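Local coordinates for protein HemO (Neisseria meningitidis, PDB 1J77) that binds heme through an axial histidine ligand to its iron and probably cleaves the porphyrin oxidatively, as heme oxygenases do, at residues Lys54-Asp57 and His58-Asp62; Pro100-Ala103 and Gly104-Ile108. All blocks are in the same frame, centred on the assembly; numbering follows the deposited sequence.

Contact 1 (Lys54-Asp57 and His58-Asp62); sequences KAVD and HIYKD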
loop_
_atom_site.group_PDB
_atom_site.type_symbol
_atom_site.label_atom_id
_atom_site.label_comp_id
_atom_site.label_asym_id
_atom_site.label_seq_id
_atom_site.Cartn_x
_atom_site.Cartn_y
_atom_site.Cartn_z
ATOM N N LYS A 54 7.191 1.337 5.285
ATOM C CA LYS A 54 7.944 2.206 6.193
ATOM C C LYS A 54 7.478 3.663 6.092
ATOM O O LYS A 54 7.332 4.365 7.102
ATOM C CB LYS A 54 9.448 2.087 5.919
ATOM C CG LYS A 54 10.332 3.092 6.699
ATOM C CD LYS A 54 10.281 2.932 8.158
ATOM C CE LYS A 54 11.103 4.042 8.872
ATOM N NZ LYS A 54 11.389 3.662 10.277
ATOM N N ALA A 55 7.267 4.143 4.886
ATOM C CA ALA A 55 6.874 5.502 4.600
ATOM C C ALA A 55 5.552 5.905 5.249
ATOM O O ALA A 55 5.280 7.107 5.358
ATOM C CB ALA A 55 6.798 5.727 3.089
ATOM N N VAL A 56 4.707 4.930 5.560
ATOM C CA VAL A 56 3.442 5.265 6.183
ATOM C C VAL A 56 3.385 4.920 7.646
ATOM O O VAL A 56 2.372 5.169 8.302
ATOM C CB VAL A 56 2.227 4.661 5.445
ATOM C CG1 VAL A 56 2.059 5.222 4.023
ATOM C CG2 VAL A 56 2.252 3.123 5.482
ATOM N N ASP A 57 4.476 4.411 8.193
ATOM C CA ASP A 57 4.540 3.932 9.562
ATOM C C ASP A 57 4.170 4.980 10.601
ATOM O O ASP A 57 3.452 4.675 11.519
ATOM C CB ASP A 57 5.916 3.334 9.861
ATOM C CG ASP A 57 5.858 2.405 11.020
ATOM O OD1 ASP A 57 6.577 2.630 12.036
ATOM O OD2 ASP A 57 5.039 1.463 10.990
ATOM N N HIS A 58 4.674 6.187 10.394
ATOM C CA HIS A 58 4.424 7.296 11.334
ATOM C C HIS A 58 2.963 7.779 11.242
ATOM O O HIS A 58 2.438 8.437 12.182
ATOM C CB HIS A 58 5.396 8.439 11.034
ATOM C CG HIS A 58 5.123 9.149 9.741
ATOM N ND1 HIS A 58 5.243 8.523 8.511
ATOM C CD2 HIS A 58 4.653 10.397 9.475
ATOM C CE1 HIS A 58 4.908 9.376 7.552
ATOM N NE2 HIS A 58 4.519 10.511 8.108
ATOM N N ILE A 59 2.294 7.510 10.121
ATOM C CA ILE A 59 0.897 7.894 9.972
ATOM C C ILE A 59 0.017 6.907 10.748
ATOM O O ILE A 59 -0.933 7.312 11.406
ATOM C CB ILE A 59 0.508 7.954 8.481
ATOM C CG1 ILE A 59 1.428 8.926 7.740
ATOM C CG2 ILE A 59 -1.005 8.351 8.337
ATOM C CD1 ILE A 59 1.179 8.998 6.239
ATOM N N TYR A 60 0.344 5.622 10.695
ATOM C CA TYR A 60 -0.407 4.599 11.439
ATOM C C TYR A 60 -0.297 4.827 12.932
ATOM O O TYR A 60 -1.224 4.513 13.675
ATOM C CB TYR A 60 0.002 3.144 11.099
ATOM C CG TYR A 60 -0.706 2.596 9.840
ATOM C CD1 TYR A 60 -0.062 2.534 8.606
ATOM C CD2 TYR A 60 -1.993 2.103 9.906
ATOM C CE1 TYR A 60 -0.701 2.052 7.481
ATOM C CE2 TYR A 60 -2.642 1.622 8.801
ATOM C CZ TYR A 60 -1.996 1.598 7.576
ATOM O OH TYR A 60 -2.682 1.092 6.479
ATOM N N LYS A 61 0.811 5.453 13.328
ATOM C CA LYS A 61 1.073 5.685 14.748
ATOM C C LYS A 61 0.732 7.099 15.170
ATOM O O LYS A 61 1.009 7.512 16.329
ATOM C CB LYS A 61 2.552 5.431 15.043
ATOM C CG LYS A 61 2.995 3.977 14.932
ATOM C CD LYS A 61 4.514 3.793 14.903
ATOM C CE LYS A 61 4.919 2.342 15.029
ATOM N NZ LYS A 61 6.384 2.095 14.810
ATOM N N ASP A 62 0.199 7.890 14.265
ATOM C CA ASP A 62 -0.094 9.299 14.563
ATOM C C ASP A 62 -1.036 9.463 15.761
ATOM O O ASP A 62 -2.068 8.830 15.851
ATOM C CB ASP A 62 -0.641 9.965 13.308
ATOM C CG ASP A 62 -0.843 11.454 13.484
ATOM O OD1 ASP A 62 -1.984 11.883 13.776
ATOM O OD2 ASP A 62 0.106 12.237 13.350
HETATM O O HOH W 1 7.469 6.856 8.173
#
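Val56 and Tyr60, one helical turn apart, run side by side on the buried flank of helix 39-60, in the all-helical heme oxygenase fold, with the Val56 side chain about 8 Å from the heme. The branch that touches is CG2 of Val56, which lies in the plane of the phenol ring at its edge, 3.7 Å from CE1 of Tyr60. A hydrogen bond joins Tyr60 OH and Glu115, and Leu111 and Ala114 of the same helix 104-119 pack against the Tyr60 side chain. On the main chain, Val56 O accepts from Tyr60 N at 3.2 Å and, from well above the carbonyl plane, Ile59 N at 3.0 Å. The solvent side is looser. There Lys61, extended beyond CG, swings back along the helix until its NZ reaches Asp57 OD1 at 2.8 Å on the syn side, a salt bridge. His58 stands between the two regimes. Its chi1 of 70° folds the ring back over the preceding turn, where CE1 lies 3.2 Å from Ala55 O at the ring edge, and a water joins ND1 to Lys54 O. NE2 has Glu102 as its partner; with both nitrogens engaged, rotation of the imidazole is probably limited at this kinked helix end.

Contact 2 (Pro100-Ala103 and Gly104-Ile108); sequences PYEA and GNKAI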
loop_
_atom_site.group_PDB
_atom_site.type_symbol
_atom_site.label_atom_id
_atom_site.label_comp_id
_atom_site.label_asym_id
_atom_site.label_seq_id
_atom_site.Cartn_x
_atom_site.Cartn_y
_atom_site.Cartn_z
ATOM N N PRO A 100 9.473 9.891 2.080
ATOM C CA PRO A 100 8.367 10.814 2.376
ATOM C C PRO A 100 7.933 10.645 3.806
ATOM O O PRO A 100 7.960 9.516 4.329
ATOM C CB PRO A 100 7.255 10.343 1.431
ATOM C CG PRO A 100 7.968 9.569 0.359
ATOM C CD PRO A 100 9.174 8.989 0.947
ATOM N N TYR A 101 7.509 11.734 4.452
ATOM C CA TYR A 101 7.055 11.689 5.823
ATOM C C TYR A 101 5.934 12.708 5.841
ATOM O O TYR A 101 6.049 13.815 6.389
ATOM C CB TYR A 101 8.224 12.075 6.742
ATOM C CG TYR A 101 8.077 11.800 8.208
ATOM C CD1 TYR A 101 8.409 10.553 8.761
ATOM C CD2 TYR A 101 7.686 12.786 9.088
ATOM C CE1 TYR A 101 8.313 10.314 10.117
ATOM C CE2 TYR A 101 7.601 12.553 10.407
ATOM C CZ TYR A 101 7.924 11.320 10.958
ATOM O OH TYR A 101 7.884 11.143 12.333
ATOM N N GLU A 102 4.793 12.285 5.305
ATOM C CA GLU A 102 3.709 13.206 5.055
ATOM C C GLU A 102 2.924 13.489 6.335
ATOM O O GLU A 102 2.913 12.700 7.302
ATOM C CB GLU A 102 2.794 12.660 3.943
ATOM C CG GLU A 102 1.811 13.701 3.410
ATOM C CD GLU A 102 2.445 15.004 2.994
ATOM O OE1 GLU A 102 2.875 15.054 1.800
ATOM O OE2 GLU A 102 2.494 15.982 3.856
ATOM N N ALA A 103 2.226 14.623 6.318
ATOM C CA ALA A 103 1.477 15.073 7.481
ATOM C C ALA A 103 0.140 15.676 7.079
ATOM O O ALA A 103 -0.119 15.882 5.890
ATOM C CB ALA A 103 2.297 16.126 8.226
ATOM N N GLY A 104 -0.711 15.907 8.082
ATOM C CA GLY A 104 -1.962 16.608 7.878
ATOM C C GLY A 104 -2.951 15.912 6.967
ATOM O O GLY A 104 -3.106 14.681 7.001
ATOM N N ASN A 105 -3.690 16.710 6.198
ATOM C CA ASN A 105 -4.714 16.163 5.336
ATOM C C ASN A 105 -4.121 15.232 4.279
ATOM O O ASN A 105 -4.693 14.188 4.001
ATOM C CB ASN A 105 -5.549 17.285 4.722
ATOM C CG ASN A 105 -6.375 18.047 5.789
ATOM O OD1 ASN A 105 -6.936 17.446 6.690
ATOM N ND2 ASN A 105 -6.460 19.368 5.647
ATOM N N LYS A 106 -2.989 15.619 3.716
ATOM C CA LYS A 106 -2.338 14.808 2.671
ATOM C C LYS A 106 -1.993 13.447 3.268
ATOM O O LYS A 106 -2.067 12.425 2.546
ATOM C CB LYS A 106 -1.112 15.503 2.095
ATOM C CG LYS A 106 -1.434 16.664 1.135
ATOM C CD LYS A 106 -0.184 17.379 0.675
ATOM C CE LYS A 106 0.158 17.020 -0.739
ATOM N NZ LYS A 106 1.367 17.741 -1.276
ATOM N N ALA A 107 -1.612 13.379 4.558
ATOM C CA ALA A 107 -1.274 12.086 5.173
ATOM C C ALA A 107 -2.473 11.158 5.230
ATOM O O ALA A 107 -2.332 9.951 5.195
ATOM C CB ALA A 107 -0.612 12.264 6.584
ATOM N N ILE A 108 -3.682 11.718 5.311
ATOM C CA ILE A 108 -4.899 10.903 5.286
ATOM C C ILE A 108 -5.022 10.144 3.951
ATOM O O ILE A 108 -5.424 9.002 3.954
ATOM C CB ILE A 108 -6.142 11.773 5.595
ATOM C CG1 ILE A 108 -5.991 12.433 6.963
ATOM C CG2 ILE A 108 -7.377 10.893 5.583
ATOM C CD1 ILE A 108 -6.977 13.567 7.196
HETATM O O HOH W 2 3.798 17.052 0.477
HETATM O O HOH W 3 -1.545 18.363 4.227
#
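Glu102 and Lys106 meet across the start of helix 104-119, their side chains crossing at a slant with the aliphatic parts in contact, so that the incoming loop packs on the helix's first turn. Glu102 CG lies 3.7 Å from Lys106 CB, and the carboxylate carbon CD is equally near that same CB, so the lysine methylene packs against the bend of the glutamate. That bend, at chi2 of 52°, turns the carboxylate back toward its own main chain: Ala103 N donates to Glu102 OE2 over 2.8 Å in a nearly straight bond, reaching the oxygen on its anti side. The charged ends do not close. Glu102 OE1 remains 4.4 Å from Lys106 NZ, and a water fills the step by donating to OE1 and accepting from the ammonium, which also has a salt bridge to Glu179 of helix 167-192. One residue further on, the methyl of Ala107 rests against the backbone of Ala103, with CB 3.5 Å from Ala103 C. Ala107 N donates to Ala103 O at 3.2 Å, approaching from above the carbonyl plane. A second water is held by Lys106 N and, weakly, by Ala103 O. Gly104 makes the turn into the helix with a positive phi of 64°. Hydrogen bonding thus helps to orient the carboxylate, while its attraction to the lysine, already paired with Glu179, is probably weaker across the water.

The two contacts differ in depth and in chemistry. Contact 1, at the end of helix 39-60, is partly buried and presents an apolar flank to helix 104-119; contact 2, where a loop enters that second helix, lies at the surface. Opposite charges meet directly in contact 1, on its outer side, but through water in contact 2, and the backbone bonding is that of a helix ending in one and a helix beginning in the other. They also touch. Tyr101 stacks its ring on His58, whose NE2 lies 2.8 Å from Glu102 O, a probable hydrogen bond, and Ile59 CD1 meets Ala107 CB at 3.7 Å. The end of helix 39-60 is thereby joined both to the incoming loop and to the first turn of helix 104-119.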